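Local coordinates for protein L-threonine-O-3-phosphate decarboxylase (PDB 3FKD) that probably acts as a pyridoxal 5'-phosphate-dependent lyase that decarboxylates L-threonine O-3-phosphate, in the aminotransferase class I/II family, at residues A100-A105 / F132-N137; A125-M130 / T161-D166. One frame throughout, in Å; residues are numbered along the deposited sequence.

Running from the N terminus, the chain passes 100-105, 125-130, 132-137 and 161-166 in turn, so the loops closed by the two contacts cross rather than nest. Contact 1 closes the loop that holds strand 112-117 and lays helix 100-108 against strand 132-136. Contact 2 opens inside that loop and closes beyond it, spanning strand 132-136 and helix 148-157 and joining the approach to one strand with the start of the next. Strands 132-136 and 162-166 are parallel neighbours in the large mixed sheet, where V164 N lies 2.7 Å from C133 O in a probable hydrogen bond. Y102 of contact 1 also reaches D166 on the second strand.

Contact 1. Residues A100-A105 / F132-N137; sequences AEYEDA and FCWLCN
Y102, on helix 100-108, lays its side chain along strand 132-136 and touches W134 with its base and C136 with its tip. With CG opposite the carbonyl carbon and beside the backbone N (chi1 -40°), the ring leads from the helix toward the C-terminal end of the strand. CB makes the first contact, 3.8 Å from W134 CE3 on the six-membered part of the indole. The next atoms stay near the same carbon, Y102 CD1 lying 4.1 Å from W134 CE3. The two side chains run past one another in opposing directions. Farther out, Y102 CZ comes within 4.1 Å of C136 CB. At the tip, Y102 OH lies only 3.1 Å from C136 CB and 3.5 Å from C136 SG, a tight fit against this cysteine. The hydroxyl is not left to apolar neighbours alone, because it is hydrogen-bonded to D166 OD2 on strand 162-166. That bond and the cysteine together hold the outer end of the ring in place. W134 is pinned in its turn by a hydrogen bond from NE1 to S92 OG on strand 91-96. All three touching residues are buried. F80 of helix 75-86 meets the Y102 ring edge-to-face, and A105 packs on the same helix. Helix 100-108 connects the parallel strands 91-96 and 112-117 in a beta-alpha-beta unit and, through Y102, reaches strand 132-136 in the seven-stranded sheet characteristic of the large domain of fold-type I pyridoxal phosphate enzymes.

Contact 2. Residues A125-M130 / T161-D166; sequences ADFSNM and TTFVLD
The backbone of the irregular segment 125-130, with a weak bond from M130 N to F127 O, brings M130 CA to 5.7 Å from T161 CA, just before strand 162-166 begins. Here T161 OG1 donates a hydrogen bond of 2.8 Å to M130 O. It approaches at a C=O...O angle of 141°, with the donor tilted 24° from the carbonyl plane. The threonine's first torsion sets OG1 beside its own backbone N and sends CG2 the other way, over one face of the F163 ring near its rim. T161 CA adds a CA-H...O contact to the same carbonyl, M130 O, at 3.5 Å. Alongside this polar join, F127 and F163 meet: F127 CE2 comes to 3.6 Å from F163 CE1. The side chains cross at about a right angle, but the ring planes are turned by 52°, an oblique meeting. F127 CD2 also lies 4.0 Å from T161 OG1, so the phenyl ring borders the hydroxyl as well. The selenomethionine M130 bends at its second torsion and leads its end away from 161-166; the side chain packs on L93 of strand 91-96 and C114 of strand 112-117. H158 meets the F127 ring, while F163 packs on L154 and L155 of helix 148-157 and touches C133 of strand 132-136. The contact therefore ties the loop leading into strand 132-136 to the far end of a beta-alpha-beta crossover, in which helix 148-157 links that strand to its parallel neighbour 162-166.

Contact 1. Residues A100-A105 / F132-N137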
ATOM      1  N   ALA A 100      13.953  11.629  -1.394  1.00 22.34           N
ATOM      2  CA  ALA A 100      13.134  12.786  -0.985  1.00 23.91           C
ATOM      3  C   ALA A 100      12.060  12.376   0.011  1.00 26.48           C
ATOM      4  O   ALA A 100      11.417  13.205   0.698  1.00 26.14           O
ATOM      5  CB  ALA A 100      12.495  13.447  -2.219  1.00 24.25           C
ATOM      6  N   GLU A 101      11.871  11.065   0.084  1.00 24.89           N
ATOM      7  CA  GLU A 101      10.839  10.499   0.915  1.00 24.18           C
ATOM      8  C   GLU A 101      11.121  10.520   2.415  1.00 23.70           C
ATOM      9  O   GLU A 101      10.176  10.470   3.197  1.00 25.27           O
ATOM     10  CB  GLU A 101      10.478   9.105   0.401  1.00 25.54           C
ATOM     11  CG  GLU A 101      10.022   9.132  -1.077  1.00 25.09           C
ATOM     12  CD  GLU A 101       8.741   9.918  -1.273  1.00 27.23           C
ATOM     13  OE1 GLU A 101       7.914   9.967  -0.330  1.00 25.82           O
ATOM     14  OE2 GLU A 101       8.567  10.485  -2.378  1.00 29.92           O
ATOM     15  N   TYR A 102      12.380  10.587   2.841  1.00 22.77           N
ATOM     16  CA  TYR A 102      12.627  10.801   4.263  1.00 23.27           C
ATOM     17  C   TYR A 102      12.071  12.166   4.633  1.00 24.14           C
ATOM     18  O   TYR A 102      11.338  12.306   5.624  1.00 23.41           O
ATOM     19  CB  TYR A 102      14.099  10.706   4.667  1.00 21.56           C
ATOM     20  CG  TYR A 102      14.884   9.611   4.000  1.00 21.76           C
ATOM     21  CD1 TYR A 102      14.293   8.364   3.698  1.00 20.18           C
ATOM     22  CD2 TYR A 102      16.239   9.809   3.672  1.00 20.69           C
ATOM     23  CE1 TYR A 102      15.042   7.353   3.080  1.00 20.56           C
ATOM     24  CE2 TYR A 102      16.986   8.823   3.055  1.00 21.41           C
ATOM     25  CZ  TYR A 102      16.386   7.584   2.748  1.00 21.54           C
ATOM     26  OH  TYR A 102      17.135   6.604   2.129  1.00 19.50           O
ATOM     27  N   GLU A 103      12.386  13.156   3.802  1.00 24.29           N
ATOM     28  CA  GLU A 103      11.914  14.504   4.044  1.00 25.76           C
ATOM     29  C   GLU A 103      10.381  14.572   4.051  1.00 26.39           C
ATOM     30  O   GLU A 103       9.793  15.077   5.000  1.00 24.39           O
ATOM     31  CB  GLU A 103      12.470  15.480   3.023  1.00 26.45           C
ATOM     32  CG  GLU A 103      12.597  16.889   3.556  1.00 29.87           C
ATOM     33  CD  GLU A 103      12.823  17.943   2.455  1.00 33.55           C
ATOM     34  OE1 GLU A 103      13.760  17.792   1.635  1.00 30.52           O
ATOM     35  OE2 GLU A 103      12.051  18.941   2.421  1.00 37.20           O
ATOM     36  N   ASP A 104       9.755  14.063   2.989  1.00 26.14           N
ATOM     37  CA  ASP A 104       8.318  14.170   2.824  1.00 25.52           C
ATOM     38  C   ASP A 104       7.623  13.544   4.000  1.00 24.95           C
ATOM     39  O   ASP A 104       6.658  14.101   4.494  1.00 24.06           O
ATOM     40  CB  ASP A 104       7.843  13.510   1.533  1.00 27.13           C
ATOM     41  CG  ASP A 104       8.440  14.146   0.296  1.00 31.75           C
ATOM     42  OD1 ASP A 104       8.762  15.367   0.341  1.00 36.73           O
ATOM     43  OD2 ASP A 104       8.598  13.427  -0.724  1.00 30.29           O
ATOM     44  N   ALA A 105       8.138  12.407   4.464  1.00 24.38           N
ATOM     45  CA  ALA A 105       7.568  11.755   5.647  1.00 25.85           C
ATOM     46  C   ALA A 105       7.611  12.644   6.879  1.00 24.67           C
ATOM     47  O   ALA A 105       6.599  12.832   7.560  1.00 25.44           O
ATOM     48  CB  ALA A 105       8.247  10.420   5.942  1.00 22.99           C
ATOM     49  N   PHE A 132      15.797  11.622  15.763  1.00 31.66           N
ATOM     50  CA  PHE A 132      16.045  10.720  14.672  1.00 28.59           C
ATOM     51  C   PHE A 132      17.092  11.276  13.753  1.00 29.84           C
ATOM     52  O   PHE A 132      17.186  12.485  13.544  1.00 27.59           O
ATOM     53  CB  PHE A 132      14.762  10.464  13.888  1.00 29.28           C
ATOM     54  CG  PHE A 132      13.719   9.750  14.684  1.00 30.32           C
ATOM     55  CD1 PHE A 132      13.757   8.376  14.819  1.00 30.12           C
ATOM     56  CD2 PHE A 132      12.723  10.459  15.331  1.00 29.90           C
ATOM     57  CE1 PHE A 132      12.805   7.721  15.563  1.00 30.49           C
ATOM     58  CE2 PHE A 132      11.775   9.818  16.090  1.00 29.20           C
ATOM     59  CZ  PHE A 132      11.809   8.449  16.205  1.00 32.16           C
ATOM     60  N   CYS A 133      17.886  10.348  13.222  1.00 29.71           N
ATOM     61  CA  CYS A 133      18.816  10.612  12.158  1.00 26.72           C
ATOM     62  C   CYS A 133      18.593   9.603  11.028  1.00 26.58           C
ATOM     63  O   CYS A 133      18.591   8.393  11.253  1.00 26.68           O
ATOM     64  CB  CYS A 133      20.247  10.528  12.681  1.00 28.05           C
ATOM     65  SG  CYS A 133      21.455  10.829  11.413  1.00 29.30           S
ATOM     66  N   TRP A 134      18.437  10.117   9.813  1.00 25.77           N
ATOM     67  CA  TRP A 134      18.036   9.321   8.664  1.00 26.62           C
ATOM     68  C   TRP A 134      19.182   9.121   7.651  1.00 27.02           C
ATOM     69  O   TRP A 134      19.599  10.047   6.948  1.00 29.10           O
ATOM     70  CB  TRP A 134      16.817   9.967   7.993  1.00 25.18           C
ATOM     71  CG  TRP A 134      15.566  10.115   8.894  1.00 27.18           C
ATOM     72  CD1 TRP A 134      15.430  10.911  10.015  1.00 27.25           C
ATOM     73  CD2 TRP A 134      14.290   9.478   8.715  1.00 24.11           C
ATOM     74  NE1 TRP A 134      14.160  10.784  10.541  1.00 24.09           N
ATOM     75  CE2 TRP A 134      13.435   9.941   9.751  1.00 22.53           C
ATOM     76  CE3 TRP A 134      13.781   8.585   7.762  1.00 24.24           C
ATOM     77  CZ2 TRP A 134      12.118   9.525   9.876  1.00 23.68           C
ATOM     78  CZ3 TRP A 134      12.463   8.157   7.886  1.00 23.74           C
ATOM     79  CH2 TRP A 134      11.642   8.639   8.949  1.00 24.38           C
ATOM     80  N   LEU A 135      19.701   7.907   7.577  1.00 26.15           N
ATOM     81  CA  LEU A 135      20.805   7.625   6.672  1.00 26.09           C
ATOM     82  C   LEU A 135      20.468   6.537   5.686  1.00 25.31           C
ATOM     83  O   LEU A 135      19.518   5.766   5.858  1.00 26.14           O
ATOM     84  CB  LEU A 135      22.051   7.240   7.455  1.00 27.84           C
ATOM     85  CG  LEU A 135      22.358   8.340   8.467  1.00 29.95           C
ATOM     86  CD1 LEU A 135      23.283   7.849   9.553  1.00 30.27           C
ATOM     87  CD2 LEU A 135      22.905   9.579   7.750  1.00 27.92           C
ATOM     88  N   CYS A 136      21.233   6.488   4.622  1.00 26.16           N
ATOM     89  CA  CYS A 136      21.053   5.420   3.662  1.00 25.89           C
ATOM     90  C   CYS A 136      22.440   5.092   3.181  1.00 25.52           C
ATOM     91  O   CYS A 136      23.201   5.965   2.797  1.00 25.44           O
ATOM     92  CB  CYS A 136      20.098   5.849   2.542  1.00 23.71           C
ATOM     93  SG  CYS A 136      19.964   4.730   1.155  1.00 24.18           S
ATOM     94  N   ASN A 137      22.771   3.817   3.240  1.00 26.75           N
ATOM     95  CA  ASN A 137      24.130   3.400   3.010  1.00 27.24           C
ATOM     96  C   ASN A 137      24.153   2.129   2.157  1.00 25.91           C
ATOM     97  O   ASN A 137      23.652   1.095   2.601  1.00 25.63           O
ATOM     98  CB  ASN A 137      24.806   3.186   4.376  1.00 28.21           C
ATOM     99  CG  ASN A 137      26.248   2.787   4.244  1.00 30.26           C
ATOM    100  OD1 ASN A 137      26.952   3.350   3.441  1.00 34.55           O
ATOM    101  ND2 ASN A 137      26.689   1.810   5.005  1.00 31.02           N
TER

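Contact 2. Residues A125-M130 / T161-D166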
ATOM      1  N   ALA A 125      28.344  15.840  13.145  1.00 42.44           N
ATOM      2  CA  ALA A 125      27.232  16.766  13.063  1.00 40.01           C
ATOM      3  C   ALA A 125      26.697  17.018  14.470  1.00 41.66           C
ATOM      4  O   ALA A 125      27.219  16.471  15.448  1.00 43.16           O
ATOM      5  CB  ALA A 125      26.146  16.199  12.184  1.00 39.30           C
ATOM      6  N   ASP A 126      25.651  17.833  14.575  1.00 38.66           N
ATOM      7  CA  ASP A 126      25.088  18.164  15.884  1.00 42.64           C
ATOM      8  C   ASP A 126      23.876  17.299  16.241  1.00 40.62           C
ATOM      9  O   ASP A 126      22.761  17.566  15.783  1.00 41.03           O
ATOM     10  CB  ASP A 126      24.703  19.657  15.933  1.00 45.94           C
ATOM     11  CG  ASP A 126      24.491  20.171  17.340  1.00 46.11           C
ATOM     12  OD1 ASP A 126      24.930  19.496  18.296  1.00 45.18           O
ATOM     13  OD2 ASP A 126      23.905  21.269  17.488  1.00 50.30           O
ATOM     14  N   PHE A 127      24.106  16.302  17.091  1.00 40.60           N
ATOM     15  CA  PHE A 127      23.082  15.351  17.545  1.00 39.39           C
ATOM     16  C   PHE A 127      22.395  15.697  18.865  1.00 41.67           C
ATOM     17  O   PHE A 127      21.607  14.905  19.395  1.00 39.46           O
ATOM     18  CB  PHE A 127      23.701  13.955  17.675  1.00 40.46           C
ATOM     19  CG  PHE A 127      24.063  13.330  16.360  1.00 39.50           C
ATOM     20  CD1 PHE A 127      25.360  13.372  15.898  1.00 37.65           C
ATOM     21  CD2 PHE A 127      23.097  12.716  15.586  1.00 36.73           C
ATOM     22  CE1 PHE A 127      25.687  12.812  14.705  1.00 39.77           C
ATOM     23  CE2 PHE A 127      23.421  12.159  14.381  1.00 36.00           C
ATOM     24  CZ  PHE A 127      24.715  12.204  13.934  1.00 37.50           C
ATOM     25  N   SER A 128      22.678  16.888  19.379  1.00 45.10           N
ATOM     26  CA  SER A 128      22.260  17.281  20.722  1.00 45.68           C
ATOM     27  C   SER A 128      20.800  17.038  21.017  1.00 49.14           C
ATOM     28  O   SER A 128      20.468  16.339  21.982  1.00 53.25           O
ATOM     29  CB  SER A 128      22.577  18.740  20.950  1.00 48.04           C
ATOM     30  OG  SER A 128      23.859  19.010  20.425  1.00 50.77           O
ATOM     31  N   ASN A 129      19.919  17.622  20.211  1.00 47.56           N
ATOM     32  CA  ASN A 129      18.483  17.385  20.404  1.00 48.47           C
ATOM     33  C   ASN A 129      17.816  16.751  19.184  1.00 44.97           C
ATOM     34  O   ASN A 129      16.776  17.228  18.710  1.00 43.98           O
ATOM     35  CB  ASN A 129      17.771  18.671  20.805  1.00 50.25           C
ATOM     36  CG  ASN A 129      18.361  19.295  22.057  1.00 54.32           C
ATOM     37  OD1 ASN A 129      18.119  18.824  23.177  1.00 56.89           O
ATOM     38  ND2 ASN A 129      19.147  20.354  21.876  1.00 53.06           N
HETATM   39  N   MSE A 130      18.445  15.687  18.685  1.00 39.09           N
HETATM   40  CA  MSE A 130      17.982  14.971  17.501  1.00 38.07           C
HETATM   41  C   MSE A 130      17.316  13.674  17.897  1.00 34.98           C
HETATM   42  O   MSE A 130      17.959  12.782  18.445  1.00 36.10           O
HETATM   43  CB  MSE A 130      19.155  14.627  16.580  1.00 35.73           C
HETATM   44  CG  MSE A 130      19.684  15.773  15.784  1.00 37.24           C
HETATM   45 SE   MSE A 130      18.307  16.937  14.982  1.00 51.12          SE
HETATM   46  CE  MSE A 130      19.582  18.069  14.040  1.00 44.58           C
ATOM     47  N   THR A 161      19.608   9.316  19.986  1.00 34.62           N
ATOM     48  CA  THR A 161      19.164   9.490  18.625  1.00 34.27           C
ATOM     49  C   THR A 161      18.898   8.123  18.023  1.00 33.68           C
ATOM     50  O   THR A 161      19.773   7.262  17.950  1.00 35.08           O
ATOM     51  CB  THR A 161      20.194  10.224  17.757  1.00 35.46           C
ATOM     52  OG1 THR A 161      20.500  11.499  18.346  1.00 35.10           O
ATOM     53  CG2 THR A 161      19.642  10.409  16.348  1.00 31.33           C
ATOM     54  N   THR A 162      17.666   7.919  17.609  1.00 31.21           N
ATOM     55  CA  THR A 162      17.353   6.747  16.846  1.00 32.37           C
ATOM     56  C   THR A 162      17.848   6.931  15.425  1.00 30.09           C
ATOM     57  O   THR A 162      17.500   7.888  14.739  1.00 29.73           O
ATOM     58  CB  THR A 162      15.855   6.473  16.860  1.00 31.67           C
ATOM     59  OG1 THR A 162      15.455   6.254  18.214  1.00 30.29           O
ATOM     60  CG2 THR A 162      15.541   5.234  16.016  1.00 31.22           C
ATOM     61  N   PHE A 163      18.684   6.018  14.986  1.00 29.41           N
ATOM     62  CA  PHE A 163      19.169   6.105  13.611  1.00 31.34           C
ATOM     63  C   PHE A 163      18.266   5.286  12.694  1.00 28.32           C
ATOM     64  O   PHE A 163      18.102   4.096  12.897  1.00 28.11           O
ATOM     65  CB  PHE A 163      20.647   5.678  13.512  1.00 28.48           C
ATOM     66  CG  PHE A 163      21.582   6.676  14.095  1.00 29.08           C
ATOM     67  CD1 PHE A 163      22.178   7.630  13.300  1.00 29.08           C
ATOM     68  CD2 PHE A 163      21.810   6.714  15.457  1.00 32.89           C
ATOM     69  CE1 PHE A 163      23.018   8.577  13.852  1.00 31.99           C
ATOM     70  CE2 PHE A 163      22.654   7.676  16.018  1.00 33.73           C
ATOM     71  CZ  PHE A 163      23.260   8.595  15.213  1.00 32.73           C
ATOM     72  N   VAL A 164      17.648   5.929  11.713  1.00 26.02           N
ATOM     73  CA  VAL A 164      16.878   5.165  10.757  1.00 25.74           C
ATOM     74  C   VAL A 164      17.718   4.926   9.500  1.00 26.84           C
ATOM     75  O   VAL A 164      18.097   5.856   8.751  1.00 24.90           O
ATOM     76  CB  VAL A 164      15.496   5.774  10.444  1.00 26.34           C
ATOM     77  CG1 VAL A 164      14.697   4.816   9.557  1.00 22.42           C
ATOM     78  CG2 VAL A 164      14.712   6.090  11.754  1.00 23.87           C
ATOM     79  N   LEU A 165      18.019   3.650   9.296  1.00 26.65           N
ATOM     80  CA  LEU A 165      18.960   3.244   8.258  1.00 27.38           C
ATOM     81  C   LEU A 165      18.230   2.561   7.096  1.00 24.28           C
ATOM     82  O   LEU A 165      17.896   1.402   7.192  1.00 24.55           O
ATOM     83  CB  LEU A 165      20.012   2.305   8.865  1.00 26.09           C
ATOM     84  CG  LEU A 165      21.454   2.399   8.392  1.00 28.54           C
ATOM     85  CD1 LEU A 165      22.313   1.330   9.086  1.00 28.24           C
ATOM     86  CD2 LEU A 165      21.525   2.275   6.872  1.00 26.27           C
ATOM     87  N   ASP A 166      17.969   3.314   6.032  1.00 23.73           N
ATOM     88  CA  ASP A 166      17.544   2.784   4.743  1.00 21.43           C
ATOM     89  C   ASP A 166      18.576   1.796   4.255  1.00 21.81           C
ATOM     90  O   ASP A 166      19.711   2.174   3.927  1.00 22.71           O
ATOM     91  CB  ASP A 166      17.354   3.909   3.712  1.00 20.03           C
ATOM     92  CG  ASP A 166      16.575   3.455   2.464  1.00 21.12           C
ATOM     93  OD1 ASP A 166      16.393   2.226   2.283  1.00 18.97           O
ATOM     94  OD2 ASP A 166      16.122   4.330   1.668  1.00 21.06           O
TER